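PDB 6MCA: ankyrin repeat domain protein from Legionella pneumophila subsp. pneumophila, which is a bacterial effector with ankyrin repeats and a cysteine protease-like part, and interacts with the host LARP7 component of the 7SK snRNP complex. Local coordinates for residues 351-363 and 372-384. Numbering follows the deposited sequence.
Sequences NVQAVVPVAYSMQ and KPDVALSLYDEWV
P357 and A376 show how one small residue lets two helices close in: their CA atoms lie 4.6 Å apart, and the axes of 355-363 and 373-384 pass at 8.5 Å, running nearly antiparallel at 151°. The lone A376 methyl is the bump; it enters a hollow floored by the P357 carbonyl and walled by S361, whose OG lies 3.2 Å from A376 CB. S361 OG, turned back beside its own backbone N (chi1 -70°), also bonds to P357 O, which thus accepts two donors from opposite faces of its plane. The proline ring forms a ridge, pressing CG and CD against CB and CD1 of Y380. That tyrosine ring runs on to Q353, whose CB sits in plane at its edge, 3.9 Å from Y380 CE1, while Y380 OH bonds to R282. On the flank toward Y214 and Y217, the Y360 ring lies across V375 and L379: CE1 faces V375 CG1, and Y360 CD2 meets L379 CD2 at 3.9 Å. Farther along, W383 CZ3 receives V356 CG2 (3.6 Å), and the indole NH bonds to S198. No hydrogen bond joins the segments, so shape carries this antiparallel helical hairpin, packed against strand 331-337 of the five-stranded antiparallel sheet and helix 188-202.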
ATOM      1  N   ASN A 351      -5.516  -9.856  -3.694  1.00 19.94           N
ATOM      2  CA  ASN A 351      -4.504 -10.903  -3.617  1.00 26.54           C
ATOM      3  C   ASN A 351      -3.633 -10.734  -2.380  1.00 24.72           C
ATOM      4  O   ASN A 351      -3.300 -11.718  -1.707  1.00 17.85           O
ATOM      5  CB  ASN A 351      -3.644 -10.904  -4.882  1.00 26.68           C
ATOM      6  CG  ASN A 351      -4.365 -11.495  -6.078  1.00 27.86           C
ATOM      7  OD1 ASN A 351      -5.397 -12.150  -5.934  1.00 30.26           O
ATOM      8  ND2 ASN A 351      -3.821 -11.268  -7.268  1.00 27.85           N
ATOM      9  N   VAL A 352      -3.256  -9.495  -2.060  1.00 33.46           N
ATOM     10  CA  VAL A 352      -2.455  -9.266  -0.860  1.00 25.56           C
ATOM     11  C   VAL A 352      -3.282  -9.528   0.395  1.00 31.30           C
ATOM     12  O   VAL A 352      -2.783 -10.103   1.371  1.00 22.33           O
ATOM     13  CB  VAL A 352      -1.862  -7.846  -0.867  1.00 29.64           C
ATOM     14  CG1 VAL A 352      -1.035  -7.616   0.389  1.00 16.72           C
ATOM     15  CG2 VAL A 352      -1.011  -7.634  -2.108  1.00 16.42           C
ATOM     16  N   GLN A 353      -4.555  -9.120   0.392  1.00 19.89           N
ATOM     17  CA  GLN A 353      -5.408  -9.364   1.554  1.00 17.70           C
ATOM     18  C   GLN A 353      -5.555 -10.854   1.830  1.00 28.39           C
ATOM     19  O   GLN A 353      -5.527 -11.285   2.990  1.00 22.19           O
ATOM     20  CB  GLN A 353      -6.792  -8.735   1.358  1.00 23.53           C
ATOM     21  CG  GLN A 353      -6.806  -7.248   1.055  1.00 31.06           C
ATOM     22  CD  GLN A 353      -5.862  -6.456   1.933  1.00 31.84           C
ATOM     23  OE1 GLN A 353      -6.026  -6.401   3.152  1.00 34.03           O
ATOM     24  NE2 GLN A 353      -4.868  -5.832   1.314  1.00 23.04           N
ATOM     25  N   ALA A 354      -5.711 -11.659   0.776  1.00 23.97           N
ATOM     26  CA  ALA A 354      -5.931 -13.092   0.945  1.00 17.98           C
ATOM     27  C   ALA A 354      -4.736 -13.814   1.550  1.00 17.64           C
ATOM     28  O   ALA A 354      -4.871 -14.984   1.921  1.00 20.21           O
ATOM     29  CB  ALA A 354      -6.291 -13.729  -0.398  1.00 23.81           C
ATOM     30  N   VAL A 355      -3.578 -13.157   1.660  1.00 20.12           N
ATOM     31  CA  VAL A 355      -2.406 -13.797   2.249  1.00 16.83           C
ATOM     32  C   VAL A 355      -2.666 -14.189   3.699  1.00 23.97           C
ATOM     33  O   VAL A 355      -2.165 -15.217   4.171  1.00 25.39           O
ATOM     34  CB  VAL A 355      -1.180 -12.867   2.121  1.00 28.82           C
ATOM     35  CG1 VAL A 355      -0.043 -13.335   3.018  1.00 16.14           C
ATOM     36  CG2 VAL A 355      -0.720 -12.793   0.675  1.00 20.28           C
ATOM     37  N   VAL A 356      -3.468 -13.405   4.415  1.00 19.93           N
ATOM     38  CA  VAL A 356      -3.700 -13.623   5.843  1.00 24.46           C
ATOM     39  C   VAL A 356      -4.394 -14.964   6.076  1.00 22.25           C
ATOM     40  O   VAL A 356      -3.838 -15.810   6.797  1.00 23.98           O
ATOM     41  CB  VAL A 356      -4.486 -12.452   6.462  1.00 30.13           C
ATOM     42  CG1 VAL A 356      -4.882 -12.773   7.894  1.00 26.13           C
ATOM     43  CG2 VAL A 356      -3.671 -11.168   6.398  1.00 17.83           C
ATOM     44  N   PRO A 357      -5.579 -15.232   5.503  1.00 16.76           N
ATOM     45  CA  PRO A 357      -6.197 -16.546   5.746  1.00 19.23           C
ATOM     46  C   PRO A 357      -5.387 -17.700   5.186  1.00 19.69           C
ATOM     47  O   PRO A 357      -5.360 -18.778   5.793  1.00 25.59           O
ATOM     48  CB  PRO A 357      -7.565 -16.429   5.059  1.00 20.32           C
ATOM     49  CG  PRO A 357      -7.381 -15.389   4.030  1.00 23.20           C
ATOM     50  CD  PRO A 357      -6.419 -14.404   4.616  1.00 17.15           C
ATOM     51  N   VAL A 358      -4.710 -17.502   4.054  1.00 24.57           N
ATOM     52  CA  VAL A 358      -3.912 -18.575   3.467  1.00 17.16           C
ATOM     53  C   VAL A 358      -2.743 -18.931   4.379  1.00 19.40           C
ATOM     54  O   VAL A 358      -2.486 -20.110   4.653  1.00 24.88           O
ATOM     55  CB  VAL A 358      -3.433 -18.178   2.061  1.00 22.67           C
ATOM     56  CG1 VAL A 358      -2.483 -19.226   1.507  1.00 16.89           C
ATOM     57  CG2 VAL A 358      -4.622 -17.997   1.138  1.00 20.35           C
ATOM     58  N   ALA A 359      -2.013 -17.919   4.859  1.00 18.97           N
ATOM     59  CA  ALA A 359      -0.891 -18.180   5.755  1.00 31.21           C
ATOM     60  C   ALA A 359      -1.366 -18.784   7.071  1.00 22.45           C
ATOM     61  O   ALA A 359      -0.705 -19.669   7.633  1.00 32.47           O
ATOM     62  CB  ALA A 359      -0.102 -16.894   6.003  1.00 16.12           C
ATOM     63  N   TYR A 360      -2.520 -18.332   7.571  1.00 22.30           N
ATOM     64  CA  TYR A 360      -3.097 -18.945   8.763  1.00 20.93           C
ATOM     65  C   TYR A 360      -3.362 -20.432   8.543  1.00 22.55           C
ATOM     66  O   TYR A 360      -2.944 -21.279   9.346  1.00 32.43           O
ATOM     67  CB  TYR A 360      -4.385 -18.217   9.151  1.00 28.51           C
ATOM     68  CG  TYR A 360      -4.866 -18.540  10.546  1.00 37.03           C
ATOM     69  CD1 TYR A 360      -5.557 -19.717  10.807  1.00 34.27           C
ATOM     70  CD2 TYR A 360      -4.627 -17.672  11.603  1.00 39.29           C
ATOM     71  CE1 TYR A 360      -5.993 -20.022  12.077  1.00 44.20           C
ATOM     72  CE2 TYR A 360      -5.062 -17.968  12.879  1.00 45.82           C
ATOM     73  CZ  TYR A 360      -5.744 -19.144  13.109  1.00 50.13           C
ATOM     74  OH  TYR A 360      -6.179 -19.450  14.374  1.00 64.22           O
ATOM     75  N   SER A 361      -4.056 -20.766   7.451  1.00 22.41           N
ATOM     76  CA  SER A 361      -4.352 -22.164   7.151  1.00 27.05           C
ATOM     77  C   SER A 361      -3.076 -22.984   7.019  1.00 20.64           C
ATOM     78  O   SER A 361      -3.004 -24.115   7.512  1.00 30.93           O
ATOM     79  CB  SER A 361      -5.181 -22.264   5.871  1.00 25.58           C
ATOM     80  OG  SER A 361      -6.491 -21.768   6.069  1.00 46.13           O
ATOM     81  N   MET A 362      -2.059 -22.431   6.354  1.00 22.38           N
ATOM     82  CA  MET A 362      -0.805 -23.160   6.195  1.00 24.41           C
ATOM     83  C   MET A 362      -0.140 -23.406   7.542  1.00 31.15           C
ATOM     84  O   MET A 362       0.490 -24.450   7.751  1.00 32.86           O
ATOM     85  CB  MET A 362       0.132 -22.398   5.261  1.00 23.21           C
ATOM     86  CG  MET A 362      -0.345 -22.361   3.823  1.00 21.08           C
ATOM     87  SD  MET A 362       0.628 -21.232   2.816  1.00 26.69           S
ATOM     88  CE  MET A 362       2.193 -22.101   2.748  1.00 20.34           C
ATOM     89  N   GLN A 363      -0.266 -22.455   8.470  1.00 33.03           N
ATOM     90  CA  GLN A 363       0.224 -22.696   9.822  1.00 28.34           C
ATOM     91  C   GLN A 363      -0.580 -23.781  10.524  1.00 35.79           C
ATOM     92  O   GLN A 363      -0.035 -24.508  11.363  1.00 32.29           O
ATOM     93  CB  GLN A 363       0.187 -21.410  10.642  1.00 28.17           C
ATOM     94  CG  GLN A 363       1.247 -20.404  10.263  1.00 31.89           C
ATOM     95  CD  GLN A 363       1.166 -19.150  11.103  1.00 26.87           C
ATOM     96  OE1 GLN A 363       1.839 -19.032  12.128  1.00 37.85           O
ATOM     97  NE2 GLN A 363       0.332 -18.207  10.679  1.00 19.30           N
ATOM     98  N   LYS A 372      -8.132 -26.788   7.835  1.00 84.58           N
ATOM     99  CA  LYS A 372      -9.461 -26.226   8.065  1.00 83.67           C
ATOM    100  C   LYS A 372      -9.502 -24.790   7.560  1.00 76.56           C
ATOM    101  O   LYS A 372      -9.046 -23.867   8.256  1.00 82.28           O
ATOM    102  CB  LYS A 372      -9.829 -26.285   9.544  1.00 97.31           C
ATOM    103  CG  LYS A 372     -11.239 -25.810   9.860  1.00 81.56           C
ATOM    104  CD  LYS A 372     -11.576 -26.049  11.323  1.00 88.17           C
ATOM    105  CE  LYS A 372     -12.599 -27.158  11.485  1.00 86.47           C
ATOM    106  NZ  LYS A 372     -13.993 -26.640  11.402  1.00 74.30           N
ATOM    107  N   PRO A 373     -10.040 -24.560   6.357  1.00 89.19           N
ATOM    108  CA  PRO A 373     -10.212 -23.178   5.877  1.00 79.53           C
ATOM    109  C   PRO A 373     -11.316 -22.417   6.592  1.00 69.74           C
ATOM    110  O   PRO A 373     -11.437 -21.203   6.380  1.00 64.60           O
ATOM    111  CB  PRO A 373     -10.544 -23.355   4.387  1.00 62.30           C
ATOM    112  CG  PRO A 373     -10.245 -24.791   4.063  1.00 59.91           C
ATOM    113  CD  PRO A 373     -10.413 -25.555   5.338  1.00 75.35           C
ATOM    114  N   ASP A 374     -12.115 -23.086   7.427  1.00 80.63           N
ATOM    115  CA  ASP A 374     -13.265 -22.445   8.059  1.00 71.89           C
ATOM    116  C   ASP A 374     -12.835 -21.279   8.942  1.00 58.56           C
ATOM    117  O   ASP A 374     -13.280 -20.137   8.755  1.00 41.12           O
ATOM    118  CB  ASP A 374     -14.045 -23.477   8.876  1.00 71.49           C
ATOM    119  CG  ASP A 374     -15.171 -24.114   8.091  1.00 97.55           C
ATOM    120  OD1 ASP A 374     -15.518 -23.589   7.011  1.00 95.28           O
ATOM    121  OD2 ASP A 374     -15.710 -25.142   8.555  1.00 99.34           O
ATOM    122  N   VAL A 375     -11.977 -21.560   9.926  1.00 46.47           N
ATOM    123  CA  VAL A 375     -11.544 -20.529  10.863  1.00 58.59           C
ATOM    124  C   VAL A 375     -10.785 -19.429  10.133  1.00 35.09           C
ATOM    125  O   VAL A 375     -10.945 -18.241  10.434  1.00 44.61           O
ATOM    126  CB  VAL A 375     -10.698 -21.154  11.990  1.00 51.40           C
ATOM    127  CG1 VAL A 375     -10.102 -20.074  12.880  1.00 52.79           C
ATOM    128  CG2 VAL A 375     -11.540 -22.116  12.810  1.00 69.54           C
ATOM    129  N   ALA A 376      -9.962 -19.805   9.152  1.00 30.89           N
ATOM    130  CA  ALA A 376      -9.184 -18.815   8.414  1.00 22.40           C
ATOM    131  C   ALA A 376     -10.092 -17.850   7.661  1.00 29.28           C
ATOM    132  O   ALA A 376      -9.896 -16.630   7.709  1.00 28.59           O
ATOM    133  CB  ALA A 376      -8.224 -19.515   7.454  1.00 19.57           C
ATOM    134  N   LEU A 377     -11.103 -18.378   6.968  1.00 27.93           N
ATOM    135  CA  LEU A 377     -11.998 -17.514   6.205  1.00 25.13           C
ATOM    136  C   LEU A 377     -12.863 -16.658   7.124  1.00 30.24           C
ATOM    137  O   LEU A 377     -13.115 -15.480   6.830  1.00 31.64           O
ATOM    138  CB  LEU A 377     -12.865 -18.354   5.268  1.00 33.45           C
ATOM    139  CG  LEU A 377     -12.102 -19.029   4.126  1.00 41.75           C
ATOM    140  CD1 LEU A 377     -13.047 -19.785   3.204  1.00 43.61           C
ATOM    141  CD2 LEU A 377     -11.292 -18.006   3.350  1.00 25.80           C
ATOM    142  N   SER A 378     -13.324 -17.226   8.243  1.00 25.24           N
ATOM    143  CA  SER A 378     -14.098 -16.434   9.195  1.00 36.22           C
ATOM    144  C   SER A 378     -13.260 -15.296   9.767  1.00 28.64           C
ATOM    145  O   SER A 378     -13.736 -14.157   9.883  1.00 28.13           O
ATOM    146  CB  SER A 378     -14.629 -17.332  10.312  1.00 27.73           C
ATOM    147  OG  SER A 378     -15.506 -16.618  11.166  1.00 58.61           O
ATOM    148  N   LEU A 379     -12.006 -15.586  10.121  1.00 25.13           N
ATOM    149  CA  LEU A 379     -11.100 -14.557  10.616  1.00 28.94           C
ATOM    150  C   LEU A 379     -10.853 -13.488   9.562  1.00 33.54           C
ATOM    151  O   LEU A 379     -10.799 -12.295   9.876  1.00 31.26           O
ATOM    152  CB  LEU A 379      -9.782 -15.199  11.047  1.00 31.83           C
ATOM    153  CG  LEU A 379      -8.805 -14.369  11.877  1.00 40.66           C
ATOM    154  CD1 LEU A 379      -9.347 -14.151  13.280  1.00 36.56           C
ATOM    155  CD2 LEU A 379      -7.446 -15.049  11.921  1.00 38.74           C
ATOM    156  N   TYR A 380     -10.695 -13.903   8.303  1.00 25.16           N
ATOM    157  CA  TYR A 380     -10.479 -12.951   7.218  1.00 23.80           C
ATOM    158  C   TYR A 380     -11.665 -12.003   7.077  1.00 25.16           C
ATOM    159  O   TYR A 380     -11.493 -10.783   6.964  1.00 27.41           O
ATOM    160  CB  TYR A 380     -10.220 -13.714   5.917  1.00 26.42           C
ATOM    161  CG  TYR A 380     -10.237 -12.873   4.662  1.00 25.20           C
ATOM    162  CD1 TYR A 380      -9.193 -12.007   4.367  1.00 26.21           C
ATOM    163  CD2 TYR A 380     -11.289 -12.962   3.759  1.00 21.23           C
ATOM    164  CE1 TYR A 380      -9.202 -11.244   3.213  1.00 26.38           C
ATOM    165  CE2 TYR A 380     -11.306 -12.204   2.605  1.00 36.52           C
ATOM    166  CZ  TYR A 380     -10.262 -11.347   2.336  1.00 33.07           C
ATOM    167  OH  TYR A 380     -10.276 -10.590   1.187  1.00 33.92           O
ATOM    168  N   ASP A 381     -12.883 -12.552   7.097  1.00 27.78           N
ATOM    169  CA  ASP A 381     -14.077 -11.716   6.986  1.00 30.21           C
ATOM    170  C   ASP A 381     -14.190 -10.755   8.166  1.00 26.27           C
ATOM    171  O   ASP A 381     -14.485  -9.564   7.991  1.00 28.13           O
ATOM    172  CB  ASP A 381     -15.326 -12.593   6.890  1.00 44.15           C
ATOM    173  CG  ASP A 381     -15.434 -13.308   5.558  1.00 60.59           C
ATOM    174  OD1 ASP A 381     -14.916 -12.779   4.552  1.00 52.00           O
ATOM    175  OD2 ASP A 381     -16.041 -14.399   5.518  1.00 73.14           O
ATOM    176  N   GLU A 382     -13.966 -11.263   9.383  1.00 30.23           N
ATOM    177  CA  GLU A 382     -14.040 -10.410  10.565  1.00 35.80           C
ATOM    178  C   GLU A 382     -13.022  -9.277  10.490  1.00 34.07           C
ATOM    179  O   GLU A 382     -13.351  -8.117  10.772  1.00 29.77           O
ATOM    180  CB  GLU A 382     -13.827 -11.246  11.827  1.00 27.21           C
ATOM    181  CG  GLU A 382     -14.247 -10.554  13.112  1.00 62.83           C
ATOM    182  CD  GLU A 382     -14.798 -11.520  14.144  1.00 63.46           C
ATOM    183  OE1 GLU A 382     -14.772 -12.743  13.892  1.00 56.61           O
ATOM    184  OE2 GLU A 382     -15.259 -11.054  15.208  1.00 69.68           O
ATOM    185  N   TRP A 383     -11.787  -9.593  10.091  1.00 21.63           N
ATOM    186  CA  TRP A 383     -10.745  -8.578   9.981  1.00 22.22           C
ATOM    187  C   TRP A 383     -11.101  -7.528   8.935  1.00 29.88           C
ATOM    188  O   TRP A 383     -10.932  -6.325   9.171  1.00 32.19           O
ATOM    189  CB  TRP A 383      -9.410  -9.247   9.646  1.00 23.28           C
ATOM    190  CG  TRP A 383      -8.331  -8.310   9.189  1.00 31.02           C
ATOM    191  CD1 TRP A 383      -7.879  -7.196   9.838  1.00 26.61           C
ATOM    192  CD2 TRP A 383      -7.556  -8.413   7.986  1.00 29.56           C
ATOM    193  NE1 TRP A 383      -6.876  -6.599   9.112  1.00 26.44           N
ATOM    194  CE2 TRP A 383      -6.658  -7.327   7.973  1.00 31.12           C
ATOM    195  CE3 TRP A 383      -7.537  -9.318   6.920  1.00 24.50           C
ATOM    196  CZ2 TRP A 383      -5.751  -7.121   6.934  1.00 19.07           C
ATOM    197  CZ3 TRP A 383      -6.636  -9.112   5.890  1.00 25.20           C
ATOM    198  CH2 TRP A 383      -5.756  -8.022   5.904  1.00 25.43           C
ATOM    199  N   VAL A 384     -11.608  -7.961   7.778  1.00 28.88           N
ATOM    200  CA  VAL A 384     -11.917  -7.011   6.711  1.00 31.15           C
ATOM    201  C   VAL A 384     -13.050  -6.077   7.128  1.00 30.65           C
ATOM    202  O   VAL A 384     -12.970  -4.856   6.924  1.00 33.17           O
ATOM    203  CB  VAL A 384     -12.245  -7.763   5.408  1.00 30.10           C
ATOM    204  CG1 VAL A 384     -12.874  -6.823   4.391  1.00 19.59           C
ATOM    205  CG2 VAL A 384     -10.983  -8.396   4.836  1.00 20.09           C
TER